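Local coordinates for hypothetical protein TA0175 (Thermoplasma acidophilum, PDB 1L6R) that catalyses the magnesium-dependent dephosphorylation of 2-phosphoglycolate to glycolate and also, less efficiently, releases phosphate from inorganic pyrophosphate, at residues I5-I10 with G38-L43; D13-D18 with G214-Q219; R99-S104 with P121-Y126. The protein carries 1 engineered substitution. All coordinates share one frame; numbering follows the deposited sequence. Where two conformers were deposited one is given.

Interaction 1: residues I5-I10 with G38-L43; sequences IRLAAI and GLTVSL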
ATOM      1  N   ILE A   5       9.941  -2.976 -19.810  1.00 22.81           N
ATOM      2  CA  ILE A   5       8.525  -3.013 -19.462  1.00 20.04           C
ATOM      3  C   ILE A   5       7.802  -4.093 -20.261  1.00 18.40           C
ATOM      4  O   ILE A   5       7.815  -4.082 -21.496  1.00 19.55           O
ATOM      5  CB  ILE A   5       7.864  -1.645 -19.731  1.00 18.57           C
ATOM      6  CG1 ILE A   5       8.477  -0.587 -18.807  1.00 19.72           C
ATOM      7  CG2 ILE A   5       6.350  -1.746 -19.541  1.00 18.55           C
ATOM      8  CD1 ILE A   5       8.111   0.826 -19.179  1.00 22.22           C
ATOM      9  N   ARG A   6       7.178  -5.025 -19.549  1.00 17.14           N
ATOM     10  CA  ARG A   6       6.451  -6.119 -20.180  1.00 17.83           C
ATOM     11  C   ARG A   6       4.946  -6.019 -19.982  1.00 16.54           C
ATOM     12  O   ARG A   6       4.176  -6.619 -20.726  1.00 17.19           O
ATOM     13  CB  ARG A   6       6.940  -7.457 -19.625  1.00 19.40           C
ATOM     14  CG  ARG A   6       8.395  -7.750 -19.951  0.92 24.29           C
ATOM     15  CD  ARG A   6       8.921  -8.935 -19.164  0.62 27.74           C
ATOM     16  NE  ARG A   6       8.193 -10.169 -19.447  0.77 31.27           N
ATOM     17  CZ  ARG A   6       8.430 -11.322 -18.833  0.90 33.00           C
ATOM     18  NH1 ARG A   6       9.375 -11.395 -17.904  0.80 34.38           N
ATOM     19  NH2 ARG A   6       7.725 -12.401 -19.144  0.68 34.52           N
ATOM     20  N   LEU A   7       4.527  -5.252 -18.982  1.00 14.64           N
ATOM     21  CA  LEU A   7       3.108  -5.122 -18.699  1.00 13.71           C
ATOM     22  C   LEU A   7       2.778  -3.720 -18.219  1.00 14.27           C
ATOM     23  O   LEU A   7       3.554  -3.119 -17.468  1.00 13.73           O
ATOM     24  CB  LEU A   7       2.708  -6.153 -17.635  1.00 14.55           C
ATOM     25  CG  LEU A   7       1.227  -6.228 -17.233  1.00 14.48           C
ATOM     26  CD1 LEU A   7       0.899  -7.645 -16.803  1.00 16.12           C
ATOM     27  CD2 LEU A   7       0.916  -5.228 -16.115  1.00 15.14           C
ATOM     28  N   ALA A   8       1.642  -3.202 -18.681  1.00 12.96           N
ATOM     29  CA  ALA A   8       1.167  -1.886 -18.264  1.00 13.30           C
ATOM     30  C   ALA A   8      -0.222  -2.033 -17.650  1.00 13.38           C
ATOM     31  O   ALA A   8      -1.114  -2.643 -18.241  1.00 13.84           O
ATOM     32  CB  ALA A   8       1.114  -0.925 -19.447  1.00 13.94           C
ATOM     33  N   ALA A   9      -0.388  -1.483 -16.450  1.00 12.58           N
ATOM     34  CA  ALA A   9      -1.670  -1.519 -15.748  1.00 11.97           C
ATOM     35  C   ALA A   9      -2.188  -0.086 -15.801  1.00 11.57           C
ATOM     36  O   ALA A   9      -1.537   0.841 -15.311  1.00 11.99           O
ATOM     37  CB  ALA A   9      -1.477  -1.982 -14.310  1.00 12.99           C
ATOM     38  N   ILE A  10      -3.365   0.083 -16.389  1.00 11.19           N
ATOM     39  CA  ILE A  10      -3.934   1.405 -16.602  1.00 11.55           C
ATOM     40  C   ILE A  10      -5.285   1.665 -15.949  1.00 11.39           C
ATOM     41  O   ILE A  10      -6.194   0.839 -16.040  1.00 12.09           O
ATOM     42  CB  ILE A  10      -4.102   1.646 -18.124  1.00 12.79           C
ATOM     43  CG1 ILE A  10      -2.798   1.317 -18.858  1.00 13.76           C
ATOM     44  CG2 ILE A  10      -4.528   3.081 -18.389  1.00 12.38           C
ATOM     45  CD1 ILE A  10      -2.910   1.395 -20.372  1.00 14.32           C
ATOM     46  N   GLY A  38       4.082  -6.463 -28.482  1.00 18.67           N
ATOM     47  CA  GLY A  38       4.414  -7.338 -27.371  1.00 17.69           C
ATOM     48  C   GLY A  38       4.037  -6.952 -25.950  1.00 17.72           C
ATOM     49  O   GLY A  38       4.249  -7.747 -25.036  1.00 19.45           O
ATOM     50  N   LEU A  39       3.484  -5.759 -25.752  1.00 16.14           N
ATOM     51  CA  LEU A  39       3.105  -5.325 -24.411  1.00 15.09           C
ATOM     52  C   LEU A  39       1.826  -5.998 -23.933  1.00 14.73           C
ATOM     53  O   LEU A  39       0.888  -6.177 -24.710  1.00 15.35           O
ATOM     54  CB  LEU A  39       2.894  -3.807 -24.389  1.00 14.97           C
ATOM     55  CG  LEU A  39       2.483  -3.174 -23.052  1.00 13.44           C
ATOM     56  CD1 LEU A  39       3.639  -3.247 -22.063  1.00 14.67           C
ATOM     57  CD2 LEU A  39       2.074  -1.728 -23.271  1.00 14.78           C
ATOM     58  N   THR A  40       1.802  -6.396 -22.662  1.00 14.25           N
ATOM     59  CA  THR A  40       0.595  -6.971 -22.080  1.00 13.92           C
ATOM     60  C   THR A  40      -0.065  -5.804 -21.355  1.00 12.78           C
ATOM     61  O   THR A  40       0.590  -5.082 -20.595  1.00 14.55           O
ATOM     62  CB  THR A  40       0.895  -8.076 -21.049  1.00 15.42           C
ATOM     63  OG1 THR A  40       1.489  -9.200 -21.717  1.00 18.41           O
ATOM     64  CG2 THR A  40      -0.396  -8.522 -20.356  1.00 15.56           C
ATOM     65  N   VAL A  41      -1.350  -5.599 -21.608  1.00 13.48           N
ATOM     66  CA  VAL A  41      -2.074  -4.511 -20.971  1.00 12.73           C
ATOM     67  C   VAL A  41      -3.186  -5.031 -20.074  1.00 12.12           C
ATOM     68  O   VAL A  41      -3.903  -5.967 -20.432  1.00 13.07           O
ATOM     69  CB  VAL A  41      -2.685  -3.560 -22.031  1.00 11.96           C
ATOM     70  CG1 VAL A  41      -3.556  -2.501 -21.362  1.00 14.10           C
ATOM     71  CG2 VAL A  41      -1.556  -2.887 -22.815  1.00 14.28           C
ATOM     72  N   SER A  42      -3.305  -4.430 -18.888  1.00 12.42           N
ATOM     73  CA  SER A  42      -4.361  -4.777 -17.939  1.00 11.88           C
ATOM     74  C   SER A  42      -5.092  -3.480 -17.608  1.00 11.99           C
ATOM     75  O   SER A  42      -4.455  -2.437 -17.435  1.00 13.21           O
ATOM     76  CB  SER A  42      -3.777  -5.368 -16.651  1.00 11.46           C
ATOM     77  OG  SER A  42      -4.798  -5.597 -15.676  1.00 13.54           O
ATOM     78  N   LEU A  43      -6.419  -3.540 -17.544  1.00 11.44           N
ATOM     79  CA  LEU A  43      -7.225  -2.369 -17.211  1.00 11.95           C
ATOM     80  C   LEU A  43      -7.711  -2.483 -15.776  1.00 12.17           C
ATOM     81  O   LEU A  43      -8.114  -3.560 -15.336  1.00 12.56           O
ATOM     82  CB  LEU A  43      -8.449  -2.258 -18.127  1.00 12.46           C
ATOM     83  CG  LEU A  43      -8.191  -2.121 -19.626  1.00 12.65           C
ATOM     84  CD1 LEU A  43      -9.521  -1.867 -20.343  1.00 15.19           C
ATOM     85  CD2 LEU A  43      -7.230  -0.983 -19.881  1.00 15.11           C
TER
HETATM   86  O   HOH W   1       4.554  -8.748 -22.328  1.00 28.69           O

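Interaction 2: residues D13-D18 with G214-Q219; sequences DGNLTD and GEEIGQ. Engineered in segment 13-18: Asn15 (natural residue Thr). With CA (calcium ion), chain D.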
ATOM      1  N   ASP A  13     -10.884   4.950 -15.911  0.58 12.91           N
ATOM      2  CA  ASP A  13     -11.577   6.216 -15.789  0.50 13.08           C
ATOM      3  C   ASP A  13     -10.665   7.417 -15.659  0.46 12.06           C
ATOM      4  O   ASP A  13     -10.996   8.511 -16.118  0.26 13.01           O
ATOM      5  CB  ASP A  13     -12.541   6.114 -14.629  0.36 13.96           C
ATOM      6  CG  ASP A  13     -13.347   4.846 -14.703  0.62 14.10           C
ATOM      7  OD1 ASP A  13     -12.972   3.843 -14.056  0.73 14.32           O
ATOM      8  OD2 ASP A  13     -14.343   4.841 -15.451  0.48 14.46           O
ATOM      9  N   GLY A  14      -9.507   7.212 -15.047  1.00 11.53           N
ATOM     10  CA  GLY A  14      -8.575   8.302 -14.896  1.00 11.28           C
ATOM     11  C   GLY A  14      -7.742   8.654 -16.110  1.00 11.55           C
ATOM     12  O   GLY A  14      -7.398   9.819 -16.281  1.00 13.19           O
ATOM     13  N   ASN A  15      -7.471   7.684 -16.977  1.00 11.04           N
ATOM     14  CA  ASN A  15      -6.561   7.908 -18.102  1.00 10.87           C
ATOM     15  C   ASN A  15      -7.008   7.550 -19.502  1.00 11.90           C
ATOM     16  O   ASN A  15      -6.326   7.908 -20.456  1.00 11.49           O
ATOM     17  CB  ASN A  15      -5.270   7.140 -17.825  1.00 10.69           C
ATOM     18  CG  ASN A  15      -4.571   7.617 -16.579  1.00 12.10           C
ATOM     19  OD1 ASN A  15      -3.818   8.600 -16.607  1.00 14.84           O
ATOM     20  ND2 ASN A  15      -4.832   6.946 -15.461  1.00 13.23           N
ATOM     21  N   LEU A  16      -8.119   6.839 -19.643  1.00 11.22           N
ATOM     22  CA  LEU A  16      -8.553   6.435 -20.977  1.00 11.64           C
ATOM     23  C   LEU A  16      -9.782   7.163 -21.464  1.00 11.18           C
ATOM     24  O   LEU A  16     -10.323   6.818 -22.508  1.00 12.28           O
ATOM     25  CB  LEU A  16      -8.812   4.920 -21.009  1.00 11.15           C
ATOM     26  CG  LEU A  16      -7.617   4.034 -20.649  1.00 11.54           C
ATOM     27  CD1 LEU A  16      -7.997   2.567 -20.802  1.00 12.41           C
ATOM     28  CD2 LEU A  16      -6.440   4.362 -21.570  1.00 13.04           C
ATOM     29  N   THR A  17     -10.221   8.180 -20.730  1.00 11.40           N
ATOM     30  CA  THR A  17     -11.425   8.905 -21.110  1.00 12.08           C
ATOM     31  C   THR A  17     -11.214  10.393 -21.335  1.00 12.07           C
ATOM     32  O   THR A  17     -10.233  10.974 -20.862  1.00 13.02           O
ATOM     33  CB  THR A  17     -12.534   8.714 -20.049  1.00 12.14           C
ATOM     34  OG1 THR A  17     -12.106   9.261 -18.790  1.00 14.95           O
ATOM     35  CG2 THR A  17     -12.842   7.233 -19.862  1.00 13.56           C
ATOM     36  N   ASP A  18     -12.129  11.011 -22.073  1.00 12.44           N
ATOM     37  CA  ASP A  18     -12.008  12.442 -22.320  1.00 13.50           C
ATOM     38  C   ASP A  18     -12.811  13.224 -21.293  1.00 13.85           C
ATOM     39  O   ASP A  18     -13.282  12.654 -20.308  1.00 13.83           O
ATOM     40  CB  ASP A  18     -12.440  12.798 -23.755  1.00 15.30           C
ATOM     41  CG  ASP A  18     -13.912  12.530 -24.037  1.00 14.89           C
ATOM     42  OD1 ASP A  18     -14.728  12.433 -23.094  1.00 14.76           O
ATOM     43  OD2 ASP A  18     -14.255  12.444 -25.237  1.00 17.18           O
ATOM     44  N   GLY A 214      -6.505  10.798 -22.408  1.00 13.51           N
ATOM     45  CA  GLY A 214      -6.254   9.680 -23.293  1.00 12.95           C
ATOM     46  C   GLY A 214      -5.067   9.873 -24.204  1.00 12.83           C
ATOM     47  O   GLY A 214      -4.460   8.903 -24.647  1.00 13.43           O
ATOM     48  N   GLU A 215      -4.724  11.128 -24.475  1.00 13.03           N
ATOM     49  CA  GLU A 215      -3.602  11.408 -25.359  1.00 13.86           C
ATOM     50  C   GLU A 215      -2.253  11.157 -24.704  1.00 13.73           C
ATOM     51  O   GLU A 215      -1.226  11.134 -25.381  1.00 15.20           O
ATOM     52  CB  GLU A 215      -3.701  12.839 -25.904  1.00 16.36           C
ATOM     53  CG  GLU A 215      -4.906  12.998 -26.820  1.00 19.82           C
ATOM     54  CD  GLU A 215      -4.851  14.218 -27.711  1.00 23.89           C
ATOM     55  OE1 GLU A 215      -5.821  14.418 -28.473  1.00 24.35           O
ATOM     56  OE2 GLU A 215      -3.849  14.963 -27.657  1.00 27.14           O
ATOM     57  N   GLU A 216      -2.245  10.941 -23.392  1.00 13.16           N
ATOM     58  CA  GLU A 216      -0.986  10.659 -22.714  1.00 12.94           C
ATOM     59  C   GLU A 216      -0.540   9.221 -22.978  1.00 13.43           C
ATOM     60  O   GLU A 216       0.646   8.911 -22.898  1.00 13.66           O
ATOM     61  CB  GLU A 216      -1.103  10.871 -21.190  1.00 12.47           C
ATOM     62  CG  GLU A 216      -1.950   9.844 -20.432  1.00 14.48           C
ATOM     63  CD  GLU A 216      -3.387  10.281 -20.276  1.00 13.17           C
ATOM     64  OE1 GLU A 216      -3.949  10.844 -21.235  1.00 13.36           O
ATOM     65  OE2 GLU A 216      -3.962  10.045 -19.182  1.00 13.90           O
ATOM     66  N   ILE A 217      -1.480   8.342 -23.316  1.00 12.73           N
ATOM     67  CA  ILE A 217      -1.127   6.943 -23.526  1.00 12.59           C
ATOM     68  C   ILE A 217      -0.091   6.759 -24.632  1.00 12.83           C
ATOM     69  O   ILE A 217       0.936   6.099 -24.426  1.00 14.30           O
ATOM     70  CB  ILE A 217      -2.390   6.095 -23.812  1.00 12.88           C
ATOM     71  CG1 ILE A 217      -3.397   6.260 -22.659  1.00 13.55           C
ATOM     72  CG2 ILE A 217      -2.004   4.642 -24.002  1.00 14.94           C
ATOM     73  CD1 ILE A 217      -2.852   5.903 -21.277  1.00 14.42           C
ATOM     74  N   GLY A 218      -0.350   7.369 -25.784  1.00 14.11           N
ATOM     75  CA  GLY A 218       0.578   7.266 -26.894  1.00 14.51           C
ATOM     76  C   GLY A 218       1.938   7.857 -26.572  1.00 14.15           C
ATOM     77  O   GLY A 218       2.971   7.251 -26.875  1.00 14.75           O
ATOM     78  N   GLN A 219       1.968   9.033 -25.951  1.00 14.74           N
ATOM     79  CA  GLN A 219       3.262   9.638 -25.636  1.00 14.67           C
ATOM     80  C   GLN A 219       4.034   8.828 -24.600  1.00 15.12           C
ATOM     81  O   GLN A 219       5.254   8.709 -24.682  1.00 16.34           O
ATOM     82  CB  GLN A 219       3.101  11.074 -25.149  1.00 14.41           C
ATOM     83  CG  GLN A 219       4.459  11.773 -25.022  1.00 14.39           C
ATOM     84  CD  GLN A 219       4.375  13.142 -24.399  1.00 16.50           C
ATOM     85  OE1 GLN A 219       3.727  13.329 -23.373  1.00 16.43           O
ATOM     86  NE2 GLN A 219       5.057  14.112 -25.001  1.00 15.52           N
TER
HETATM   87 CA    CA D 902      -8.264  11.958 -15.201  1.00 11.43          CA
HETATM   88  O   HOH W   2     -10.027  10.916 -16.719  1.00 13.44           O
HETATM   89  O   HOH W   3      -6.199  11.563 -18.838  1.00 13.16           O
HETATM   90  O   HOH W   4     -10.381  11.849 -13.813  1.00 16.49           O
HETATM   91  O   HOH W   5      -6.242  12.584 -16.426  1.00 14.36           O
HETATM   92  O   HOH W   6      -9.348  13.866 -16.483  1.00 16.90           O
HETATM   93  O   HOH W   7      -7.727  13.905 -13.759  1.00 15.89           O

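Interaction 3: residues R99-S104 with P121-Y126; sequences RTSMRS and PEDVDY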
ATOM      1  N   ARG A  99     -30.140   6.712   7.793  1.00 26.90           N
ATOM      2  CA  ARG A  99     -29.933   7.947   8.541  1.00 26.29           C
ATOM      3  C   ARG A  99     -29.017   8.979   7.892  1.00 25.12           C
ATOM      4  O   ARG A  99     -28.589   9.934   8.543  1.00 24.93           O
ATOM      5  CB  ARG A  99     -29.436   7.617   9.948  1.00 28.91           C
ATOM      6  CG  ARG A  99     -28.243   6.690   9.994  1.00 32.32           C
ATOM      7  CD  ARG A  99     -28.312   5.815  11.236  1.00 35.32           C
ATOM      8  NE  ARG A  99     -27.086   5.052  11.444  1.00 37.35           N
ATOM      9  CZ  ARG A  99     -25.915   5.604  11.735  1.00 37.53           C
ATOM     10  NH1 ARG A  99     -25.823   6.920  11.850  1.00 39.18           N
ATOM     11  NH2 ARG A  99     -24.843   4.847  11.915  1.00 37.87           N
ATOM     12  N   THR A 100     -28.710   8.777   6.614  1.00 21.93           N
ATOM     13  CA  THR A 100     -27.879   9.716   5.862  1.00 18.69           C
ATOM     14  C   THR A 100     -28.343   9.697   4.415  1.00 17.01           C
ATOM     15  O   THR A 100     -29.266   8.971   4.060  1.00 18.26           O
ATOM     16  CB  THR A 100     -26.383   9.345   5.877  1.00 18.62           C
ATOM     17  OG1 THR A 100     -26.171   8.171   5.085  1.00 16.49           O
ATOM     18  CG2 THR A 100     -25.899   9.104   7.293  1.00 17.94           C
ATOM     19  N   SER A 101     -27.686  10.496   3.585  1.00 15.85           N
ATOM     20  CA  SER A 101     -28.022  10.577   2.172  1.00 15.90           C
ATOM     21  C   SER A 101     -27.326   9.484   1.357  1.00 14.32           C
ATOM     22  O   SER A 101     -27.498   9.424   0.140  1.00 15.71           O
ATOM     23  CB  SER A 101     -27.613  11.941   1.625  1.00 16.43           C
ATOM     24  OG  SER A 101     -26.209  12.098   1.712  1.00 17.13           O
ATOM     25  N   MET A 102     -26.548   8.632   2.024  1.00 14.06           N
ATOM     26  CA  MET A 102     -25.837   7.556   1.326  1.00 14.26           C
ATOM     27  C   MET A 102     -26.868   6.681   0.623  1.00 15.09           C
ATOM     28  O   MET A 102     -27.847   6.243   1.233  1.00 15.87           O
ATOM     29  CB  MET A 102     -25.036   6.726   2.319  1.00 14.03           C
ATOM     30  CG  MET A 102     -24.001   5.825   1.676  1.00 14.83           C
ATOM     31  SD  MET A 102     -23.256   4.720   2.885  1.00 14.21           S
ATOM     32  CE  MET A 102     -21.911   4.027   1.893  1.00 15.08           C
ATOM     33  N   ARG A 103     -26.649   6.407  -0.656  1.00 13.71           N
ATOM     34  CA  ARG A 103     -27.617   5.628  -1.408  1.00 14.51           C
ATOM     35  C   ARG A 103     -26.995   4.732  -2.467  1.00 13.22           C
ATOM     36  O   ARG A 103     -25.912   5.014  -2.994  1.00 13.61           O
ATOM     37  CB  ARG A 103     -28.628   6.574  -2.060  1.00 16.22           C
ATOM     38  CG  ARG A 103     -27.992   7.751  -2.783  0.88 18.78           C
ATOM     39  CD  ARG A 103     -29.045   8.786  -3.179  0.66 20.53           C
ATOM     40  NE  ARG A 103     -28.490   9.883  -3.970  0.74 22.48           N
ATOM     41  CZ  ARG A 103     -27.754  10.874  -3.475  0.84 23.91           C
ATOM     42  NH1 ARG A 103     -27.474  10.925  -2.180  0.95 22.53           N
ATOM     43  NH2 ARG A 103     -27.298  11.821  -4.283  0.65 24.89           N
ATOM     44  N   SER A 104     -27.708   3.657  -2.773  1.00 13.15           N
ATOM     45  CA  SER A 104     -27.281   2.681  -3.764  1.00 13.55           C
ATOM     46  C   SER A 104     -27.323   3.260  -5.176  1.00 12.93           C
ATOM     47  O   SER A 104     -27.994   4.266  -5.444  1.00 14.30           O
ATOM     48  CB  SER A 104     -28.194   1.453  -3.691  1.00 14.58           C
ATOM     49  OG  SER A 104     -27.706   0.402  -4.509  1.00 14.29           O
ATOM     50  N   PRO A 121     -22.367  15.707  -0.244  1.00 15.52           N
ATOM     51  CA  PRO A 121     -21.065  16.102   0.303  1.00 15.83           C
ATOM     52  C   PRO A 121     -21.051  16.295   1.821  1.00 15.23           C
ATOM     53  O   PRO A 121     -20.061  15.993   2.482  1.00 16.73           O
ATOM     54  CB  PRO A 121     -20.760  17.400  -0.442  1.00 16.43           C
ATOM     55  CG  PRO A 121     -21.390  17.155  -1.788  1.00 16.97           C
ATOM     56  CD  PRO A 121     -22.725  16.536  -1.407  1.00 16.29           C
ATOM     57  N   GLU A 122     -22.160  16.792   2.367  1.00 16.87           N
ATOM     58  CA  GLU A 122     -22.263  17.037   3.801  1.00 18.30           C
ATOM     59  C   GLU A 122     -22.183  15.789   4.663  1.00 18.48           C
ATOM     60  O   GLU A 122     -21.843  15.879   5.838  1.00 19.63           O
ATOM     61  CB  GLU A 122     -23.567  17.765   4.138  1.00 19.62           C
ATOM     62  CG  GLU A 122     -23.767  19.055   3.389  1.00 22.23           C
ATOM     63  CD  GLU A 122     -24.700  18.894   2.211  1.00 21.44           C
ATOM     64  OE1 GLU A 122     -24.541  17.912   1.449  1.00 19.83           O
ATOM     65  OE2 GLU A 122     -25.594  19.754   2.043  1.00 20.02           O
ATOM     66  N   ASP A 123     -22.506  14.631   4.093  1.00 17.25           N
ATOM     67  CA  ASP A 123     -22.470  13.390   4.866  1.00 16.48           C
ATOM     68  C   ASP A 123     -21.184  12.590   4.714  1.00 15.68           C
ATOM     69  O   ASP A 123     -21.009  11.572   5.373  1.00 16.61           O
ATOM     70  CB  ASP A 123     -23.645  12.476   4.493  1.00 17.07           C
ATOM     71  CG  ASP A 123     -24.984  13.030   4.932  1.00 17.74           C
ATOM     72  OD1 ASP A 123     -25.020  13.734   5.967  1.00 21.44           O
ATOM     73  OD2 ASP A 123     -25.998  12.756   4.259  1.00 17.71           O
ATOM     74  N   VAL A 124     -20.275  13.056   3.862  1.00 15.38           N
ATOM     75  CA  VAL A 124     -19.032  12.330   3.616  1.00 14.86           C
ATOM     76  C   VAL A 124     -18.164  12.066   4.844  1.00 15.30           C
ATOM     77  O   VAL A 124     -17.731  10.933   5.076  1.00 16.04           O
ATOM     78  CB  VAL A 124     -18.159  13.045   2.539  1.00 14.07           C
ATOM     79  CG1 VAL A 124     -16.786  12.401   2.460  1.00 14.96           C
ATOM     80  CG2 VAL A 124     -18.840  12.956   1.180  1.00 13.61           C
ATOM     81  N   ASP A 125     -17.908  13.099   5.641  1.00 16.82           N
ATOM     82  CA  ASP A 125     -17.048  12.921   6.804  1.00 17.18           C
ATOM     83  C   ASP A 125     -17.611  11.911   7.797  1.00 16.34           C
ATOM     84  O   ASP A 125     -16.886  11.051   8.299  1.00 18.94           O
ATOM     85  CB  ASP A 125     -16.792  14.262   7.505  1.00 19.72           C
ATOM     86  CG  ASP A 125     -15.984  15.222   6.650  1.00 21.45           C
ATOM     87  OD1 ASP A 125     -15.288  14.761   5.720  1.00 22.04           O
ATOM     88  OD2 ASP A 125     -16.029  16.443   6.916  1.00 22.92           O
ATOM     89  N   TYR A 126     -18.903  12.000   8.068  1.00 17.38           N
ATOM     90  CA  TYR A 126     -19.511  11.068   9.008  1.00 17.46           C
ATOM     91  C   TYR A 126     -19.473   9.630   8.494  1.00 17.63           C
ATOM     92  O   TYR A 126     -19.096   8.704   9.221  1.00 18.27           O
ATOM     93  CB  TYR A 126     -20.958  11.456   9.284  1.00 18.57           C
ATOM     94  CG  TYR A 126     -21.667  10.452  10.158  1.00 20.50           C
ATOM     95  CD1 TYR A 126     -21.340  10.319  11.507  1.00 22.16           C
ATOM     96  CD2 TYR A 126     -22.654   9.621   9.633  1.00 21.48           C
ATOM     97  CE1 TYR A 126     -21.979   9.382  12.313  1.00 23.45           C
ATOM     98  CE2 TYR A 126     -23.302   8.679  10.430  1.00 23.25           C
ATOM     99  CZ  TYR A 126     -22.958   8.567  11.769  1.00 24.58           C
ATOM    100  OH  TYR A 126     -23.596   7.644  12.565  1.00 28.44           O
TER

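Interaction 1: residues I5-I10 with G38-L43
Ala8 is held at both ends by the neighbouring strand: its N donates to Thr40 O at 2.9 Å, nearly in line with that carbonyl, and Ala8 O receives Ser42 N, also at 2.9 Å. Ile10 N continues the pattern onto Ser42 O, so Leu7 lies beside Thr40 and Ile10 beside Leu43 in two parallel strands. The bond from Thr40 N to Arg6 O is longer, 3.1 Å, and its donor is tilted 28° from the carbonyl plane; a water also donates to Arg6 O and to Gly38 O while accepting from Thr40 OG1. Leu39, with CG swung anti to its backbone N (chi1 180°), lays CD1 against a face of the Arg6-Leu7 peptide and against Ile5 CG2 (4.0 Å), while CD2 meets Ala8 CB at 4.0 Å. On the same face Ile10 CD1 touches Val41 CG1 at 4.1 Å. On the other, Leu7 CD1 meets Thr40 CG2 at 3.9 Å.

Further out, helix 25-36 packs on Leu39 and Val41, and helix 154-164 covers Ala9 and Ser42, whose OG bonds to Pro64 O. Gly38, at positive phi, closes helix 25-36 with a Schellman motif and turns the chain into strand 40-44. The arrangement is the first beta-alpha-beta crossover of the HAD core, whose strand 7-11 ends in the nucleophile Asp11.

Interaction 2: residues D13-D18 with G214-Q219
Gly214 lies against the backbone of Asn15, its CA 3.3 Å from Asn15 O in a CA-H...O contact. It has positive phi, at which a side chain would jam against the preceding carbonyl oxygen. Its N donates to Glu216 OE1 at 2.8 Å, meeting the carboxylate on the syn side and 25° out of its plane. Glu215 turns away from the contact and pairs with Lys26 in a salt bridge.

Glu216 folds back over the start of helix 215-223: with CG between its backbone N and carbonyl carbon (chi1 71°) and a bend at chi2 (-93°), the carboxylate reaches both Gly214 N and the engineered Asn15, which replaces a threonine. Glu216 OE2 comes within 3.5 Å of Asn15 CB, and the two side chains cross at about a right angle. A water also lies 2.7 Å from Glu216 OE2. Segment 13-18 starts within the first HAD motif, which begins at the nucleophile Asp11, and carries metal ligands on the short helix 12-15. Here Gly14 O binds a calcium ion at 2.5 Å, five waters and Asp177 filling the rest of the shell; one of these waters also donates to Asp13 O.

Ile217 comes next, its N bonding weakly back to Gly214 O. Its CG1 packs on Leu16 CD2 at 3.7 Å, with CD1 at 3.9 Å from the same methyl, and the two side chains again cross at about a right angle. Ala27 of helix 25-36 touches both of them, and Ile175 of strand 172-175 meets Ile217. Ile217 CG1 also lies 4.0 Å from Asn15 O.

Interaction 3: residues R99-S104 with P121-Y126
The Arg99 guanidinium and the Tyr126 ring meet at their edges, with their planes 71° apart. Tyr126 OH lies near the guanidinium plane and accepts from Arg99 NH1; the modelled separation of 2.4 Å is very short and its exact value doubtful. A weak second bond runs from Arg99 NH2 to the same Tyr126 OH, at 3.1 Å. Also at the edge of the ring, Thr100 CG2 touches Tyr126 CD2 at 4.0 Å. The site lies in the smaller domain, built from an antiparallel three-stranded sheet and helices 87-96 and 124-132, consistent with the cap of a HAD phosphatase. Here the loop leaving helix 87-96 is pinned to the start of helix 124-132.

Asp123 supplies the second tie. Its CG stands anti to the carbonyl carbon (chi1 -68°), which turns the carboxylate toward Ser101, and a single oxygen takes two donors from that residue. Ser101 N reaches Asp123 OD2 at 2.9 Å from above the carboxylate plane, whereas Ser101 OG comes to Asp123 OD2 at 2.6 Å on the anti side, closer to the plane. Ser101 OG in turn accepts from Asp120 N, so the hydroxyl is fixed from two directions. An alanine in place of Asp123 would leave Ser101 N and OG without this acceptor and would probably let the loop drift from the helix.

The loop has its own bracing: Thr100 OG1 accepts from Met102 N at 3.1 Å, an ST turn, and bonds as well to Met96 O at the end of helix 87-96. Met102 points into the smaller domain between Leu93, Met96 and Val127. Past the turn, the extended Arg103 side chain carries its NH1 to Ser101 O at 2.8 Å, with the oxygen close to the guanidinium plane.

How the interactions relate
Interactions 1 and 2 belong to the large mixed sheet and its surrounding helices. Their centres are 14 Å apart and they touch, Leu16 packing its two methyls on Ile10 and Leu43. Strand 7-11 runs straight into helix 12-15, so the sheet of interaction 1 carries the metal-binding loop of interaction 2, and along the chain their segments alternate. Interaction 2 brings the last helix, 215-223, back to this loop. Interaction 3 is nested in the long excursion between, in the smaller domain, its centre 37 Å from that of interaction 1 and 31 Å from that of interaction 2. The three thus sample the catalytic core, its closure by the C-terminal helix, and the smaller, probably cap, domain.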